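Local coordinates for protein AlyGC (Glaciecola chathamensis, PDB 5GKD) that probably cleaves alginate by beta-elimination, as a polysaccharide lyase of family 6, at residues I91-N96 with N133-N138; M150-T155 with Q160-R165; L185-S190 with S197-E202. All blocks are in the same frame, centred on the assembly; numbering follows the deposited sequence.

In this parallel beta-helix, interactions 2 and 3 repeat one plan on successive coils: a strand of one wall meets the segment leading into the next strand of the same coil. Interaction 1 instead reaches from one coil to the following one. Interactions 1 and 2 have centres about 10 Å apart and are joined where F135 N lies 2.9 Å from R165 O, a probable hydrogen bond; both also reach one phosphate. Interactions 2 and 3 have centres about 6 Å apart, with H164 O 2.8 Å from L200 N, again a probable hydrogen bond. Interactions 1 and 3 do not touch. In interaction 3 the side chain of L185 is about 11 Å from the bound calcium.

Interaction 1: I91-N96 with N133-N138; sequences IAFRRN and NRFDHN. With PO4 (phosphate ion), chain I; PO4 (phosphate ion), chain G.
F93 and N133 are brought together by the same choice of first torsion: in each, CG stands anti to the carbonyl carbon (chi1 -76° in F93, -68° in N133). The two side chains then slide past each other in opposite directions, ring and amide planes 31° apart. N133 ND2 comes obliquely to 3.4 Å from F93 CD2, while N133 CB lies 3.8 Å from F93 CE2. The amide is not free to turn, because its OD1 accepts from S104 N and its ND2 donates to A101 O; the phenyl ring therefore packs on a group fixed by other bonds. Further along the ring, F93 CZ approaches R134 O at 4.0 Å, and F135 CD1 comes up at the ring's edge, 4.4 Å from F93 CE1. F135 carries the amide of N138 over one face, with ND2 3.0 Å above the plane and over its centre, and V106 O holds that same nitrogen. These aromatics lie in the interior of the parallel beta-helix, the fold of the pectate-lyase-like clan to which this chondroitinase B family belongs. F93 is the centre of an inverse gamma turn, closed by a weak bond from R94 N to A92 O, between corners of the chain at I91 and R95. The extended R94 presents its guanidinium edge to one phosphate, with NH1 2.9 Å from O2 and a weaker bond from NH2 to the same oxygen. R95 grips a second phosphate with two parts of its edge, NE to O3 and NH2 to O2, the latter at 2.6 Å, while its NH1 pairs with E39. Both ions probably come from the crystallisation liquor.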
loop_
_atom_site.group_PDB
_atom_site.type_symbol
_atom_site.label_atom_id
_atom_site.label_comp_id
_atom_site.label_asym_id
_atom_site.label_seq_id
_atom_site.Cartn_x
_atom_site.Cartn_y
_atom_site.Cartn_z
ATOM N N ILE A 91 9.742 -5.620 25.686
ATOM C CA ILE A 91 10.006 -5.798 27.111
ATOM C C ILE A 91 9.122 -4.835 27.894
ATOM O O ILE A 91 9.226 -3.616 27.726
ATOM C CB ILE A 91 11.473 -5.537 27.460
ATOM C CG1 ILE A 91 12.406 -6.445 26.670
ATOM C CG2 ILE A 91 11.696 -5.704 28.972
ATOM C CD1 ILE A 91 13.850 -6.161 26.980
ATOM N N ALA A 92 8.292 -5.369 28.780
ATOM C CA ALA A 92 7.406 -4.551 29.602
ATOM C C ALA A 92 7.532 -4.941 31.064
ATOM O O ALA A 92 7.529 -6.132 31.403
ATOM C CB ALA A 92 5.952 -4.700 29.173
ATOM N N PHE A 93 7.627 -3.933 31.930
ATOM C CA PHE A 93 7.690 -4.141 33.370
ATOM C C PHE A 93 6.290 -4.255 33.966
ATOM O O PHE A 93 5.956 -3.615 34.969
ATOM C CB PHE A 93 8.474 -3.006 34.027
ATOM C CG PHE A 93 9.964 -3.106 33.852
ATOM C CD1 PHE A 93 10.569 -2.725 32.660
ATOM C CD2 PHE A 93 10.765 -3.538 34.895
ATOM C CE1 PHE A 93 11.932 -2.808 32.510
ATOM C CE2 PHE A 93 12.136 -3.608 34.749
ATOM C CZ PHE A 93 12.714 -3.252 33.550
ATOM N N ARG A 94 5.451 -5.057 33.326
ATOM C CA ARG A 94 4.120 -5.365 33.822
ATOM C C ARG A 94 3.607 -6.592 33.085
ATOM O O ARG A 94 4.066 -6.916 31.983
ATOM C CB ARG A 94 3.142 -4.195 33.626
ATOM C CG ARG A 94 2.678 -4.070 32.201
ATOM C CD ARG A 94 1.763 -2.889 31.948
ATOM N NE ARG A 94 1.372 -2.883 30.551
ATOM C CZ ARG A 94 0.430 -2.107 30.025
ATOM N NH1 ARG A 94 0.168 -2.195 28.736
ATOM N NH2 ARG A 94 -0.240 -1.239 30.774
ATOM N N ARG A 95 2.648 -7.272 33.716
ATOM C CA ARG A 95 1.801 -8.205 32.992
ATOM C C ARG A 95 0.747 -7.464 32.176
ATOM O O ARG A 95 0.565 -7.737 30.986
ATOM C CB ARG A 95 1.119 -9.173 33.963
ATOM C CG ARG A 95 0.129 -10.109 33.269
ATOM C CD ARG A 95 -0.444 -11.130 34.236
ATOM N NE ARG A 95 -1.233 -12.119 33.523
ATOM C CZ ARG A 95 -1.592 -13.300 34.016
ATOM N NH1 ARG A 95 -1.237 -13.652 35.242
ATOM N NH2 ARG A 95 -2.309 -14.131 33.272
ATOM N N ASN A 96 0.038 -6.543 32.823
ATOM C CA ASN A 96 -1.018 -5.726 32.230
ATOM C C ASN A 96 -1.227 -4.543 33.165
ATOM O O ASN A 96 -0.520 -4.402 34.162
ATOM C CB ASN A 96 -2.305 -6.524 32.016
ATOM C CG ASN A 96 -2.774 -7.214 33.271
ATOM O OD1 ASN A 96 -2.922 -6.594 34.329
ATOM N ND2 ASN A 96 -2.995 -8.514 33.170
ATOM N N ASN A 133 12.438 0.185 39.539
ATOM C CA ASN A 133 13.033 -0.731 38.585
ATOM C C ASN A 133 14.359 -0.192 38.055
ATOM O O ASN A 133 14.689 0.988 38.198
ATOM C CB ASN A 133 12.051 -1.000 37.448
ATOM C CG ASN A 133 10.850 -1.783 37.931
ATOM O OD1 ASN A 133 10.999 -2.655 38.783
ATOM N ND2 ASN A 133 9.661 -1.468 37.419
ATOM N N ARG A 134 15.119 -1.080 37.421
ATOM C CA ARG A 134 16.398 -0.721 36.833
ATOM C C ARG A 134 16.536 -1.368 35.462
ATOM O O ARG A 134 16.231 -2.553 35.287
ATOM C CB ARG A 134 17.565 -1.146 37.731
ATOM C CG ARG A 134 18.912 -0.649 37.228
ATOM C CD ARG A 134 20.040 -0.960 38.201
ATOM N NE ARG A 134 21.323 -0.656 37.611
ATOM C CZ ARG A 134 22.483 -1.094 38.073
ATOM N NH1 ARG A 134 22.513 -1.858 39.154
ATOM N NH2 ARG A 134 23.611 -0.769 37.454
ATOM N N PHE A 135 16.990 -0.584 34.494
ATOM C CA PHE A 135 17.282 -1.068 33.149
ATOM C C PHE A 135 18.710 -0.631 32.808
ATOM O O PHE A 135 18.947 0.540 32.480
ATOM C CB PHE A 135 16.249 -0.525 32.164
ATOM C CG PHE A 135 16.400 -1.043 30.770
ATOM C CD1 PHE A 135 15.762 -2.214 30.374
ATOM C CD2 PHE A 135 17.143 -0.338 29.836
ATOM C CE1 PHE A 135 15.895 -2.692 29.078
ATOM C CE2 PHE A 135 17.263 -0.798 28.542
ATOM C CZ PHE A 135 16.640 -1.973 28.163
ATOM N N ASP A 136 19.659 -1.572 32.882
ATOM C CA ASP A 136 21.077 -1.238 32.838
ATOM C C ASP A 136 21.884 -2.236 32.015
ATOM O O ASP A 136 21.530 -3.410 31.903
ATOM C CB ASP A 136 21.666 -1.177 34.249
ATOM C CG ASP A 136 21.728 -2.546 34.891
ATOM O OD1 ASP A 136 20.708 -2.963 35.453
ATOM O OD2 ASP A 136 22.778 -3.221 34.809
ATOM N N HIS A 137 23.004 -1.746 31.458
ATOM C CA HIS A 137 23.943 -2.561 30.686
ATOM C C HIS A 137 23.230 -3.340 29.580
ATOM O O HIS A 137 23.574 -4.478 29.270
ATOM C CB HIS A 137 24.755 -3.500 31.595
ATOM C CG HIS A 137 25.657 -2.776 32.561
ATOM N ND1 HIS A 137 25.235 -2.355 33.809
ATOM C CD2 HIS A 137 26.948 -2.374 32.447
ATOM C CE1 HIS A 137 26.228 -1.734 34.423
ATOM N NE2 HIS A 137 27.277 -1.731 33.621
ATOM N N ASN A 138 22.240 -2.711 28.957
ATOM C CA ASN A 138 21.544 -3.314 27.832
ATOM C C ASN A 138 22.034 -2.712 26.511
ATOM O O ASN A 138 22.808 -1.746 26.478
ATOM C CB ASN A 138 20.028 -3.160 28.007
ATOM C CG ASN A 138 19.531 -3.844 29.253
ATOM O OD1 ASN A 138 19.646 -5.066 29.390
ATOM N ND2 ASN A 138 18.989 -3.066 30.183
HETATM P P PO4 I . -1.931 -12.985 29.805
HETATM O O1 PO4 I . -0.804 -13.549 28.973
HETATM O O2 PO4 I . -2.483 -14.059 30.712
HETATM O O3 PO4 I . -1.459 -11.828 30.656
HETATM O O4 PO4 I . -3.007 -12.500 28.870
HETATM P P PO4 G . -0.539 1.236 27.680
HETATM O O1 PO4 G . 0.336 1.536 28.876
HETATM O O2 PO4 G . -1.433 0.036 27.920
HETATM O O3 PO4 G . 0.367 0.989 26.498
HETATM O O4 PO4 G . -1.437 2.416 27.394
#

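Interaction 2: M150-T155 with Q160-R165; sequences MAVRLT and QQNHHR. With PO4 (phosphate ion), chain G.
Q160 reaches L154 along an extended side chain. Its first torsion places CG anti to the carbonyl carbon (chi1 -62°), and the chain running straight on from there carries the amide to L154 O. CG itself lies 4.0 Å from L154 CB and 3.6 Å from L154 O. CD follows at 3.8 Å from L154 O, and at the tip NE2 donates to that oxygen at 3.0 Å, nearly straight at 172°. The acceptor lies almost in the plane of the Q160 amide, whereas the donor is tilted 26° from the plane of the L154 carbonyl. With a leucine in place of Q160, L154 O would probably be left without this amide donor, and the segments 150-155 and 160-165 would lose their direct hydrogen bond. Deeper in, L154 CD2 meets N162 ND2 at 3.6 Å, the two side chains crossing at about a right angle, and V152 CG1 lies against the same nitrogen. ND2 is meanwhile bonded to S159 O, and N162 OD1 accepts from H164 N, an Asx turn on the path into the next strand. The imidazole of H164 has V152 CG1 at its edge, 4.0 Å from CD2, and N162 CB over one face. H164 ND1 is paired with N133 N of the preceding coil; NE2 lies 2.8 Å from a water that is also within hydrogen-bonding distance of R153 O. In the loop after strand 150-152, R153 points the other way, bent along its chain, with T155 CG2 over the centre of one guanidinium face. Its NE and NH2 bind two oxygens of a phosphate that Y129 and R94 also hold. The chemistry is thus divided: amide, imidazole and water meet backbone groups on one side, while the positive charge is turned away, where it probably draws in anions.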
loop_
_atom_site.group_PDB
_atom_site.type_symbol
_atom_site.label_atom_id
_atom_site.label_comp_id
_atom_site.label_asym_id
_atom_site.label_seq_id
_atom_site.Cartn_x
_atom_site.Cartn_y
_atom_site.Cartn_z
ATOM N N MET A 150 12.373 3.289 24.010
ATOM C CA MET A 150 12.181 3.015 25.426
ATOM C C MET A 150 11.416 4.152 26.072
ATOM O O MET A 150 11.722 5.320 25.833
ATOM C CB MET A 150 13.504 2.846 26.151
ATOM C CG MET A 150 13.334 2.652 27.642
ATOM S SD MET A 150 14.887 2.245 28.422
ATOM C CE MET A 150 14.314 1.795 30.057
ATOM N N ALA A 151 10.439 3.805 26.906
ATOM C CA ALA A 151 9.653 4.805 27.601
ATOM C C ALA A 151 9.406 4.376 29.045
ATOM O O ALA A 151 9.418 3.190 29.373
ATOM C CB ALA A 151 8.325 5.058 26.876
ATOM N N VAL A 152 9.208 5.365 29.906
ATOM C CA VAL A 152 8.707 5.186 31.267
ATOM C C VAL A 152 7.264 5.660 31.265
ATOM O O VAL A 152 6.998 6.815 30.921
ATOM C CB VAL A 152 9.529 5.997 32.282
ATOM C CG1 VAL A 152 8.814 6.057 33.615
ATOM C CG2 VAL A 152 10.920 5.432 32.432
ATOM N N ARG A 153 6.336 4.781 31.615
ATOM C CA ARG A 153 4.921 5.122 31.658
ATOM C C ARG A 153 4.535 5.616 33.041
ATOM O O ARG A 153 5.049 5.147 34.050
ATOM C CB ARG A 153 4.029 3.921 31.329
ATOM C CG ARG A 153 4.002 3.500 29.904
ATOM C CD ARG A 153 3.243 4.481 29.035
ATOM N NE ARG A 153 1.870 4.093 28.720
ATOM C CZ ARG A 153 0.931 4.987 28.429
ATOM N NH1 ARG A 153 1.224 6.283 28.469
ATOM N NH2 ARG A 153 -0.302 4.615 28.125
ATOM N N LEU A 154 3.544 6.499 33.079
ATOM C CA LEU A 154 3.127 7.138 34.319
ATOM C C LEU A 154 1.616 7.081 34.487
ATOM O O LEU A 154 1.018 7.962 35.106
ATOM C CB LEU A 154 3.603 8.582 34.346
ATOM C CG LEU A 154 5.118 8.700 34.250
ATOM C CD1 LEU A 154 5.473 10.155 34.044
ATOM C CD2 LEU A 154 5.751 8.142 35.502
ATOM N N THR A 155 0.986 6.056 33.929
ATOM C CA THR A 155 -0.446 6.149 33.706
ATOM C C THR A 155 -1.244 6.042 34.993
ATOM O O THR A 155 -2.369 6.537 35.039
ATOM C CB THR A 155 -0.877 5.113 32.669
ATOM O OG1 THR A 155 -0.327 3.845 32.989
ATOM C CG2 THR A 155 -0.342 5.514 31.328
ATOM N N GLN A 160 3.984 6.339 39.006
ATOM C CA GLN A 160 4.583 7.640 39.240
ATOM C C GLN A 160 5.526 7.555 40.437
ATOM O O GLN A 160 5.585 6.544 41.130
ATOM C CB GLN A 160 3.486 8.683 39.448
ATOM C CG GLN A 160 2.600 8.841 38.222
ATOM C CD GLN A 160 1.253 9.450 38.566
ATOM O OE1 GLN A 160 1.056 9.937 39.670
ATOM N NE2 GLN A 160 0.325 9.402 37.634
ATOM N N GLN A 161 6.290 8.620 40.658
ATOM C CA GLN A 161 7.276 8.678 41.744
ATOM C C GLN A 161 8.089 7.386 41.811
ATOM O O GLN A 161 8.196 6.733 42.852
ATOM C CB GLN A 161 6.594 8.969 43.081
ATOM C CG GLN A 161 5.721 10.195 43.045
ATOM C CD GLN A 161 5.093 10.506 44.374
ATOM O OE1 GLN A 161 5.792 10.726 45.358
ATOM N NE2 GLN A 161 3.760 10.522 44.417
ATOM N N ASN A 162 8.651 7.007 40.668
ATOM C CA ASN A 162 9.185 5.661 40.521
ATOM C C ASN A 162 10.633 5.531 40.962
ATOM O O ASN A 162 11.030 4.459 41.412
ATOM C CB ASN A 162 9.049 5.194 39.066
ATOM C CG ASN A 162 9.482 6.267 38.048
ATOM O OD1 ASN A 162 10.671 6.576 37.926
ATOM N ND2 ASN A 162 8.513 6.826 37.319
ATOM N N HIS A 163 11.438 6.578 40.816
ATOM C CA HIS A 163 12.881 6.484 41.048
ATOM C C HIS A 163 13.526 5.398 40.197
ATOM O O HIS A 163 14.526 4.799 40.600
ATOM C CB HIS A 163 13.200 6.257 42.537
ATOM C CG HIS A 163 12.763 7.386 43.407
ATOM N ND1 HIS A 163 13.507 8.534 43.564
ATOM C CD2 HIS A 163 11.626 7.575 44.113
ATOM C CE1 HIS A 163 12.861 9.368 44.358
ATOM N NE2 HIS A 163 11.718 8.809 44.703
ATOM N N HIS A 164 12.965 5.138 39.017
ATOM C CA HIS A 164 13.572 4.182 38.102
ATOM C C HIS A 164 14.981 4.633 37.750
ATOM O O HIS A 164 15.273 5.828 37.692
ATOM C CB HIS A 164 12.743 4.048 36.814
ATOM C CG HIS A 164 11.416 3.375 36.996
ATOM N ND1 HIS A 164 11.224 2.309 37.843
ATOM C CD2 HIS A 164 10.213 3.616 36.418
ATOM C CE1 HIS A 164 9.963 1.916 37.778
ATOM N NE2 HIS A 164 9.324 2.706 36.934
ATOM N N ARG A 165 15.860 3.667 37.520
ATOM C CA ARG A 165 17.246 3.934 37.162
ATOM C C ARG A 165 17.557 3.327 35.794
ATOM O O ARG A 165 17.390 2.118 35.591
ATOM C CB ARG A 165 18.190 3.389 38.229
ATOM C CG ARG A 165 19.644 3.662 37.914
ATOM C CD ARG A 165 20.613 3.147 38.982
ATOM N NE ARG A 165 21.982 3.422 38.563
ATOM C CZ ARG A 165 23.061 2.805 39.027
ATOM N NH1 ARG A 165 22.954 1.855 39.949
ATOM N NH2 ARG A 165 24.248 3.144 38.552
HETATM P P PO4 G . -0.539 1.236 27.680
HETATM O O1 PO4 G . 0.336 1.536 28.876
HETATM O O2 PO4 G . -1.433 0.036 27.920
HETATM O O3 PO4 G . 0.367 0.989 26.498
HETATM O O4 PO4 G . -1.437 2.416 27.394
HETATM O O HOH W 1 6.859 3.666 35.903
#

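Interaction 3: L185-S190 with S197-E202; sequences LRIGTS and SFTLVE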
loop_
_atom_site.group_PDB
_atom_site.type_symbol
_atom_site.label_atom_id
_atom_site.label_comp_id
_atom_site.label_asym_id
_atom_site.label_seq_id
_atom_site.Cartn_x
_atom_site.Cartn_y
_atom_site.Cartn_z
ATOM N N LEU A 185 14.366 7.672 23.986
ATOM C CA LEU A 185 13.927 7.584 25.377
ATOM C C LEU A 185 12.867 8.652 25.619
ATOM O O LEU A 185 13.113 9.833 25.381
ATOM C CB LEU A 185 15.118 7.779 26.333
ATOM C CG LEU A 185 15.165 7.266 27.786
ATOM C CD1 LEU A 185 15.956 8.202 28.681
ATOM C CD2 LEU A 185 13.831 6.997 28.384
ATOM N N ARG A 186 11.698 8.251 26.098
ATOM C CA ARG A 186 10.642 9.175 26.493
ATOM C C ARG A 186 10.290 8.929 27.958
ATOM O O ARG A 186 10.016 7.793 28.345
ATOM C CB ARG A 186 9.402 8.987 25.623
ATOM C CG ARG A 186 8.234 9.887 26.000
ATOM C CD ARG A 186 6.983 9.497 25.228
ATOM N NE ARG A 186 6.318 8.373 25.876
ATOM C CZ ARG A 186 5.596 7.451 25.243
ATOM N NH1 ARG A 186 5.433 7.519 23.927
ATOM N NH2 ARG A 186 5.042 6.464 25.924
ATOM N N ILE A 187 10.285 9.974 28.774
ATOM C CA ILE A 187 9.966 9.807 30.189
ATOM C C ILE A 187 8.609 10.450 30.439
ATOM O O ILE A 187 8.496 11.660 30.669
ATOM C CB ILE A 187 11.050 10.383 31.099
ATOM C CG1 ILE A 187 12.412 9.851 30.666
ATOM C CG2 ILE A 187 10.796 9.971 32.545
ATOM C CD1 ILE A 187 13.561 10.536 31.375
ATOM N N GLY A 188 7.576 9.634 30.428
ATOM C CA GLY A 188 6.244 10.136 30.615
ATOM C C GLY A 188 5.577 10.452 29.298
ATOM O O GLY A 188 6.033 10.101 28.205
ATOM N N THR A 189 4.479 11.180 29.428
ATOM C CA THR A 189 3.562 11.450 28.340
ATOM C C THR A 189 2.869 12.757 28.694
ATOM O O THR A 189 2.855 13.162 29.859
ATOM C CB THR A 189 2.600 10.258 28.187
ATOM O OG1 THR A 189 2.671 9.731 26.853
ATOM C CG2 THR A 189 1.207 10.619 28.552
ATOM N N SER A 190 2.341 13.454 27.691
ATOM C CA SER A 190 1.782 14.774 27.973
ATOM C C SER A 190 0.667 14.700 29.021
ATOM O O SER A 190 0.584 15.557 29.907
ATOM C CB SER A 190 1.281 15.418 26.681
ATOM O OG SER A 190 0.142 14.739 26.206
ATOM N N SER A 197 8.011 12.064 38.283
ATOM C CA SER A 197 8.502 10.734 37.968
ATOM C C SER A 197 9.748 10.347 38.759
ATOM O O SER A 197 9.870 9.191 39.159
ATOM C CB SER A 197 8.771 10.632 36.463
ATOM O OG SER A 197 9.275 9.360 36.116
ATOM N N PHE A 198 10.670 11.287 38.997
ATOM C CA PHE A 198 11.925 11.040 39.726
ATOM C C PHE A 198 12.804 10.000 39.035
ATOM O O PHE A 198 13.522 9.257 39.689
ATOM C CB PHE A 198 11.673 10.607 41.172
ATOM C CG PHE A 198 10.887 11.600 41.996
ATOM C CD1 PHE A 198 11.165 12.946 41.949
ATOM C CD2 PHE A 198 9.897 11.164 42.856
ATOM C CE1 PHE A 198 10.451 13.854 42.740
ATOM C CE2 PHE A 198 9.182 12.064 43.639
ATOM C CZ PHE A 198 9.456 13.410 43.571
ATOM N N THR A 199 12.757 9.932 37.713
ATOM C CA THR A 199 13.545 8.953 36.976
ATOM C C THR A 199 14.989 9.413 36.817
ATOM O O THR A 199 15.251 10.568 36.495
ATOM C CB THR A 199 12.935 8.719 35.596
ATOM O OG1 THR A 199 11.611 8.182 35.740
ATOM C CG2 THR A 199 13.795 7.765 34.789
ATOM N N LEU A 200 15.917 8.486 37.007
ATOM C CA LEU A 200 17.351 8.721 36.897
ATOM C C LEU A 200 17.868 8.104 35.600
ATOM O O LEU A 200 17.799 6.886 35.422
ATOM C CB LEU A 200 18.074 8.121 38.104
ATOM C CG LEU A 200 19.597 8.159 38.162
ATOM C CD1 LEU A 200 19.988 9.587 37.909
ATOM C CD2 LEU A 200 20.152 7.731 39.523
ATOM N N VAL A 201 18.397 8.938 34.709
ATOM C CA VAL A 201 18.926 8.511 33.423
ATOM C C VAL A 201 20.386 8.929 33.371
ATOM O O VAL A 201 20.683 10.099 33.118
ATOM C CB VAL A 201 18.158 9.112 32.242
ATOM C CG1 VAL A 201 18.737 8.593 30.912
ATOM C CG2 VAL A 201 16.674 8.830 32.354
ATOM N N GLU A 202 21.297 7.978 33.554
ATOM C CA GLU A 202 22.702 8.296 33.769
ATOM C C GLU A 202 23.638 7.321 33.068
ATOM O O GLU A 202 23.378 6.123 32.988
ATOM C CB GLU A 202 23.027 8.316 35.261
ATOM C CG GLU A 202 22.730 7.018 35.954
ATOM C CD GLU A 202 23.290 6.982 37.334
ATOM O OE1 GLU A 202 23.389 5.877 37.904
ATOM O OE2 GLU A 202 23.634 8.068 37.847
#
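No ring or guanidinium enters the meeting of L185, I187 and V201; the R186 guanidinium and the F198 ring take no part in it. The guanidinium has T189 OG1 on one face, 3.9 Å above its plane and offset toward the rim, and the F198 ring stacks with that of H163. The contact itself is made by branched aliphatic chains. L185 and V201 reach toward each other tip to tip, CD1 to CG1 at 3.6 Å. I187 instead slides past V201, its CD1 3.7 Å from V201 CG2, so the valine is touched through both methyls. With CG1 of I187 beside the backbone N (chi1 -50°), the other branch, CG2, is turned toward the hydroxyls of T199 and S197, lying 3.8 Å from T199 OG1. These hydroxyls are kept busy: S197 OG donates to T199 OG1 at 2.6 Å, and the amide of N162 bonds both, ND2 to S197 OG and OD1 to T199 OG1. In the parallel beta-helix, strand 185-188 runs between strands 150-152 and 214-219, while strand 200-207 pairs with 165-167 before it and 224-231 after it, the inward side chains filling the core between the two walls.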